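Local coordinates for protein putative activator of HSP90 (Plasmodium falciparum, PDB 3N72) that probably binds the chaperone Hsp90 and stimulates its ATPase activity, the chain described being the N-terminal domain of an Aha1-family protein, at residues F76-S81 against G92-P97; Y109-E114 against K137-L142. All coordinates share one frame; numbering follows the deposited sequence.

Contact 1: F76-S81 against G92-P97; sequences FEWLYS and GSVEIP
Val-94 lies with its CB over the centre of the Phe-76 ring, 3.6 Å from the centroid and 14° off the ring normal, a CH-pi contact. CG1 reaches on to the far rim, 3.4 Å from CZ of Phe-76, while CG2 turns back to CD1 of Trp-78 at 4.0 Å. Phe-76 has CG between its backbone N and carbonyl carbon (chi1 52°), which lays the ring across the neighbouring strand; Ile-96 CD1 then meets it at the edge, 4.1 Å from CE2.

Trp-78 adopts the same first torsion and spreads its indole over the backbone of Gly-92, whose N sits 3.3 Å above the ring plane. That N is spent elsewhere, donating to Trp-78 O at 3.2 Å, and the indole NE1 is hydrogen-bonded to Glu-114 O.

Four backbone bonds hold this register. Phe-76 and Val-94 exchange two, each 2.9 Å between N and O, and Trp-78 and Gly-92 exchange two more, so both are antiparallel hydrogen-bonded pairs, with Glu-77 and Ser-93 the non-hydrogen-bonded pair between them. Glu-77 projects from the other face, its OE1 hydrogen-bonded to Asn-50 ND2. On the aromatic face, Ile-113 and helix 120-142, through Leu-122 and Leu-130, pack on Trp-78. The axes of the two short strand segments lie 135° apart, a strongly twisted pairing in the beta hairpin of strands 65-82 and 87-100, within the antiparallel sheet of the Aha1 N-terminal domain.

Contact 2: Y109-E114 against K137-L142; sequences YAINIE and KIKECL
Lys-139 reaches from the helix between Tyr-109 and Ile-111, and its path can be followed atom by atom. CB starts 3.7 Å from the phenol OH of Tyr-109. CG, beside the backbone N of its own residue (chi1 -71°), touches Ile-111 CD1 at 3.6 Å and also borders the phenol oxygen. From there the chain runs extended, sliding past the tyrosine in the opposite sense, from hydroxyl end toward backbone. CE passes over one face of the ring, 4.1 Å from the centroid and 13° off the normal, a CH-pi contact, and also comes up to Tyr-109 O and Ile-111 CD1. NZ lies farther out over the same face, 4.9 Å from the centroid, a distance at which the cation-pi term should be modest beside its hydrogen bonds. It donates to Tyr-109 O at 3.1 Å, in the carbonyl plane and on a lone pair, and to Asn-107 O.

At the other end of the ring, a water in the ring plane lies 2.7 Å from Tyr-109 OH and donates to Lys-139 O, tying the phenol to the helix backbone. Leu-142 CB and CD1 border that hydroxyl too. Deeper in, Ile-111 CD1 meets Ile-138 CG2 at 4.0 Å, and the rings of Tyr-109 and Phe-99 meet edge-to-face.

Thus the alkyl part of one lysine serves as apolar packing material while its ammonium joins two carbonyl oxygens of the loop leading into strand 112-115. With those acceptors and an aromatic face beside it, the amine is probably stabilised in its charged form.

How the contacts relate
Strand 87-100 connects the two contacts, whose centres are 10 Å apart: it pairs with segment 76-81 in contact 1 and, along its other edge, with strand 112-115 of contact 2. The second pairing is marked by probable backbone hydrogen bonds from Glu-95 N to Asn-112 O and from Glu-114 N to Ser-93 O, both 2.8 Å. From the same strand, Ile-96 CG2 packs 3.5 Å from Tyr-109 CD1, and Val-94 touches Ile-111, so the hydrophobic layer of contact 1 continues toward helix 120-142. A thiocyanate, probably from the crystallisation liquor, lies with its nearest atom about 4 Å from Gly-92.

Contact 1: F76-S81 against G92-P97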
loop_
_atom_site.group_PDB
_atom_site.type_symbol
_atom_site.label_atom_id
_atom_site.label_comp_id
_atom_site.label_asym_id
_atom_site.label_seq_id
_atom_site.Cartn_x
_atom_site.Cartn_y
_atom_site.Cartn_z
ATOM N N PHE B 76 13.673 29.425 7.833
ATOM C CA PHE B 76 12.956 29.405 9.075
ATOM C C PHE B 76 13.437 30.519 9.969
ATOM O O PHE B 76 14.239 31.348 9.551
ATOM C CB PHE B 76 13.048 28.030 9.781
ATOM C CG PHE B 76 14.461 27.467 9.969
ATOM C CD1 PHE B 76 14.985 27.310 11.255
ATOM C CD2 PHE B 76 15.220 27.013 8.885
ATOM C CE1 PHE B 76 16.228 26.736 11.462
ATOM C CE2 PHE B 76 16.496 26.442 9.076
ATOM C CZ PHE B 76 16.996 26.304 10.370
ATOM N N GLU B 77 12.923 30.550 11.188
ATOM C CA GLU B 77 13.303 31.593 12.118
ATOM C C GLU B 77 13.906 31.014 13.399
ATOM O O GLU B 77 13.610 29.892 13.762
ATOM C CB GLU B 77 12.112 32.495 12.398
ATOM C CG GLU B 77 11.689 33.223 11.094
ATOM C CD GLU B 77 10.349 33.987 11.210
ATOM O OE1 GLU B 77 9.646 33.813 12.222
ATOM O OE2 GLU B 77 10.015 34.780 10.285
ATOM N N TRP B 78 14.777 31.777 14.049
ATOM C CA TRP B 78 15.339 31.354 15.343
ATOM C C TRP B 78 14.870 32.302 16.434
ATOM O O TRP B 78 14.605 33.487 16.182
ATOM C CB TRP B 78 16.867 31.271 15.303
ATOM C CG TRP B 78 17.621 32.611 15.158
ATOM C CD1 TRP B 78 17.964 33.238 13.993
ATOM C CD2 TRP B 78 18.150 33.423 16.223
ATOM N NE1 TRP B 78 18.665 34.400 14.263
ATOM C CE2 TRP B 78 18.804 34.536 15.621
ATOM C CE3 TRP B 78 18.152 33.309 17.630
ATOM C CZ2 TRP B 78 19.420 35.550 16.378
ATOM C CZ3 TRP B 78 18.787 34.307 18.381
ATOM C CH2 TRP B 78 19.406 35.411 17.753
ATOM N N LEU B 79 14.751 31.765 17.645
ATOM C CA LEU B 79 14.230 32.493 18.790
ATOM C C LEU B 79 15.073 32.093 19.993
ATOM O O LEU B 79 15.853 31.135 19.937
ATOM C CB LEU B 79 12.732 32.165 19.024
ATOM C CG LEU B 79 11.689 32.614 17.969
ATOM C CD1 LEU B 79 11.380 31.510 16.935
ATOM C CD2 LEU B 79 10.383 33.061 18.642
ATOM N N TYR B 80 14.900 32.819 21.094
ATOM C CA TYR B 80 15.611 32.433 22.306
ATOM C C TYR B 80 14.798 32.693 23.544
ATOM O O TYR B 80 13.959 33.600 23.580
ATOM C CB TYR B 80 16.981 33.115 22.398
ATOM C CG TYR B 80 16.924 34.623 22.494
ATOM C CD1 TYR B 80 16.730 35.399 21.348
ATOM C CD2 TYR B 80 17.070 35.276 23.725
ATOM C CE1 TYR B 80 16.687 36.783 21.412
ATOM C CE2 TYR B 80 17.033 36.695 23.795
ATOM C CZ TYR B 80 16.824 37.426 22.619
ATOM O OH TYR B 80 16.754 38.820 22.608
ATOM N N SER B 81 15.033 31.867 24.564
ATOM C CA SER B 81 14.431 32.034 25.876
ATOM C C SER B 81 15.521 32.388 26.879
ATOM O O SER B 81 16.574 31.752 26.917
ATOM C CB SER B 81 13.738 30.736 26.320
ATOM O OG SER B 81 12.655 30.422 25.469
ATOM N N GLY B 92 15.802 36.027 14.649
ATOM C CA GLY B 92 16.049 36.319 13.248
ATOM C C GLY B 92 15.749 35.141 12.356
ATOM O O GLY B 92 14.870 34.324 12.659
ATOM N N SER B 93 16.449 35.089 11.229
ATOM C CA SER B 93 16.168 34.086 10.189
ATOM C C SER B 93 17.345 33.141 10.014
ATOM O O SER B 93 18.487 33.490 10.319
ATOM C CB SER B 93 15.852 34.761 8.845
ATOM O OG SER B 93 17.003 35.463 8.362
ATOM N N VAL B 94 17.038 31.946 9.511
ATOM C CA VAL B 94 18.022 30.940 9.151
ATOM C C VAL B 94 17.637 30.420 7.778
ATOM O O VAL B 94 16.463 30.106 7.525
ATOM C CB VAL B 94 18.024 29.712 10.101
ATOM C CG1 VAL B 94 19.222 28.828 9.791
ATOM C CG2 VAL B 94 18.025 30.114 11.572
ATOM N N GLU B 95 18.628 30.326 6.898
ATOM C CA GLU B 95 18.405 29.814 5.558
ATOM C C GLU B 95 19.432 28.760 5.228
ATOM O O GLU B 95 20.646 29.005 5.312
ATOM C CB GLU B 95 18.487 30.941 4.535
ATOM C CG GLU B 95 18.332 30.454 3.111
ATOM C CD GLU B 95 18.995 31.368 2.073
ATOM O OE1 GLU B 95 20.180 31.795 2.250
ATOM O OE2 GLU B 95 18.332 31.608 1.047
ATOM N N ILE B 96 18.947 27.593 4.812
ATOM C CA ILE B 96 19.827 26.549 4.322
ATOM C C ILE B 96 19.476 26.414 2.849
ATOM O O ILE B 96 18.439 25.836 2.498
ATOM C CB ILE B 96 19.615 25.235 5.059
ATOM C CG1 ILE B 96 19.758 25.465 6.586
ATOM C CG2 ILE B 96 20.530 24.151 4.479
ATOM C CD1 ILE B 96 19.551 24.212 7.449
ATOM N N PRO B 97 20.301 27.007 1.986
ATOM C CA PRO B 97 19.815 27.127 0.614
ATOM C C PRO B 97 19.947 25.831 -0.193
ATOM O O PRO B 97 19.287 25.680 -1.232
ATOM C CB PRO B 97 20.696 28.236 0.039
ATOM C CG PRO B 97 21.871 28.287 0.905
ATOM C CD PRO B 97 21.435 27.906 2.254
#

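Contact 2: Y109-E114 against K137-L142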
loop_
_atom_site.group_PDB
_atom_site.type_symbol
_atom_site.label_atom_id
_atom_site.label_comp_id
_atom_site.label_asym_id
_atom_site.label_seq_id
_atom_site.Cartn_x
_atom_site.Cartn_y
_atom_site.Cartn_z
ATOM N N TYR B 109 27.101 21.796 3.664
ATOM C CA TYR B 109 26.158 22.809 3.182
ATOM C C TYR B 109 26.188 24.083 4.038
ATOM O O TYR B 109 26.489 24.035 5.250
ATOM C CB TYR B 109 24.740 22.244 3.099
ATOM C CG TYR B 109 24.207 21.639 4.371
ATOM C CD1 TYR B 109 23.516 22.425 5.306
ATOM C CD2 TYR B 109 24.336 20.269 4.623
ATOM C CE1 TYR B 109 23.003 21.868 6.476
ATOM C CE2 TYR B 109 23.831 19.707 5.778
ATOM C CZ TYR B 109 23.174 20.502 6.704
ATOM O OH TYR B 109 22.658 19.906 7.835
ATOM N N ALA B 110 25.886 25.215 3.399
ATOM C CA ALA B 110 25.790 26.520 4.084
ATOM C C ALA B 110 24.559 26.623 4.977
ATOM O O ALA B 110 23.476 26.163 4.617
ATOM C CB ALA B 110 25.760 27.665 3.063
ATOM N N ILE B 111 24.737 27.266 6.125
ATOM C CA ILE B 111 23.625 27.662 6.989
ATOM C C ILE B 111 23.830 29.160 7.227
ATOM O O ILE B 111 24.827 29.563 7.821
ATOM C CB ILE B 111 23.599 26.869 8.324
ATOM C CG1 ILE B 111 23.483 25.367 8.063
ATOM C CG2 ILE B 111 22.421 27.294 9.208
ATOM C CD1 ILE B 111 23.843 24.528 9.255
ATOM N N ASN B 112 22.929 29.976 6.688
ATOM C CA ASN B 112 23.052 31.422 6.788
ATOM C C ASN B 112 22.099 31.927 7.848
ATOM O O ASN B 112 20.888 31.767 7.712
ATOM C CB ASN B 112 22.768 32.071 5.441
ATOM C CG ASN B 112 23.704 31.556 4.349
ATOM O OD1 ASN B 112 24.923 31.444 4.567
ATOM N ND2 ASN B 112 23.140 31.202 3.192
ATOM N N ILE B 113 22.659 32.538 8.896
ATOM C CA ILE B 113 21.868 33.031 10.032
ATOM C C ILE B 113 21.958 34.541 10.083
ATOM O O ILE B 113 23.061 35.115 10.026
ATOM C CB ILE B 113 22.308 32.410 11.381
ATOM C CG1 ILE B 113 22.134 30.881 11.330
ATOM C CG2 ILE B 113 21.471 32.983 12.543
ATOM C CD1 ILE B 113 22.855 30.151 12.439
ATOM N N GLU B 114 20.784 35.163 10.164
ATOM C CA GLU B 114 20.677 36.627 10.262
ATOM C C GLU B 114 20.023 37.060 11.554
ATOM O O GLU B 114 19.248 36.305 12.150
ATOM C CB GLU B 114 19.846 37.177 9.117
ATOM C CG GLU B 114 20.373 36.803 7.712
ATOM C CD GLU B 114 21.139 37.926 7.048
ATOM O OE1 GLU B 114 21.935 38.607 7.743
ATOM O OE2 GLU B 114 20.933 38.132 5.826
ATOM N N LYS B 137 24.738 22.222 15.742
ATOM C CA LYS B 137 23.583 21.485 16.280
ATOM C C LYS B 137 22.487 21.302 15.226
ATOM O O LYS B 137 21.795 20.262 15.202
ATOM C CB LYS B 137 23.030 22.167 17.534
ATOM C CG LYS B 137 24.075 22.247 18.680
ATOM C CD LYS B 137 24.143 21.002 19.554
ATOM C CE LYS B 137 25.524 20.873 20.220
ATOM N NZ LYS B 137 26.469 20.079 19.358
ATOM N N ILE B 138 22.314 22.311 14.370
ATOM C CA ILE B 138 21.363 22.199 13.239
ATOM C C ILE B 138 21.784 21.044 12.321
ATOM O O ILE B 138 20.938 20.211 11.912
ATOM C CB ILE B 138 21.201 23.544 12.460
ATOM C CG1 ILE B 138 20.375 24.543 13.295
ATOM C CG2 ILE B 138 20.487 23.341 11.095
ATOM C CD1 ILE B 138 20.615 26.000 12.958
ATOM N N LYS B 139 23.074 20.981 11.996
ATOM C CA LYS B 139 23.571 19.897 11.123
ATOM C C LYS B 139 23.377 18.528 11.775
ATOM O O LYS B 139 22.965 17.559 11.112
ATOM C CB LYS B 139 25.045 20.127 10.718
ATOM C CG LYS B 139 25.223 21.277 9.726
ATOM C CD LYS B 139 26.602 21.320 9.112
ATOM C CE LYS B 139 26.663 22.357 8.002
ATOM N NZ LYS B 139 28.014 22.384 7.344
ATOM N N GLU B 140 23.632 18.451 13.080
ATOM C CA GLU B 140 23.419 17.200 13.815
ATOM C C GLU B 140 21.942 16.789 13.776
ATOM O O GLU B 140 21.624 15.609 13.595
ATOM C CB GLU B 140 23.902 17.355 15.255
ATOM C CG GLU B 140 24.053 16.094 16.030
ATOM C CD GLU B 140 24.447 16.351 17.489
ATOM O OE1 GLU B 140 25.308 15.598 17.998
ATOM O OE2 GLU B 140 23.898 17.298 18.128
ATOM N N CYS B 141 21.059 17.773 13.950
ATOM C CA CYS B 141 19.618 17.576 13.880
ATOM C C CYS B 141 19.188 16.919 12.567
ATOM O O CYS B 141 18.314 16.050 12.559
ATOM C CB CYS B 141 18.907 18.917 14.024
ATOM S SG CYS B 141 17.126 18.786 14.203
ATOM N N LEU B 142 19.802 17.361 11.472
ATOM C CA LEU B 142 19.403 16.956 10.109
ATOM C C LEU B 142 20.196 15.775 9.519
ATOM O O LEU B 142 19.829 15.249 8.440
ATOM C CB LEU B 142 19.488 18.146 9.138
ATOM C CG LEU B 142 18.502 19.295 9.398
ATOM C CD1 LEU B 142 18.786 20.407 8.413
ATOM C CD2 LEU B 142 17.064 18.798 9.235
HETATM O O HOH W 1 23.343 17.392 8.405
#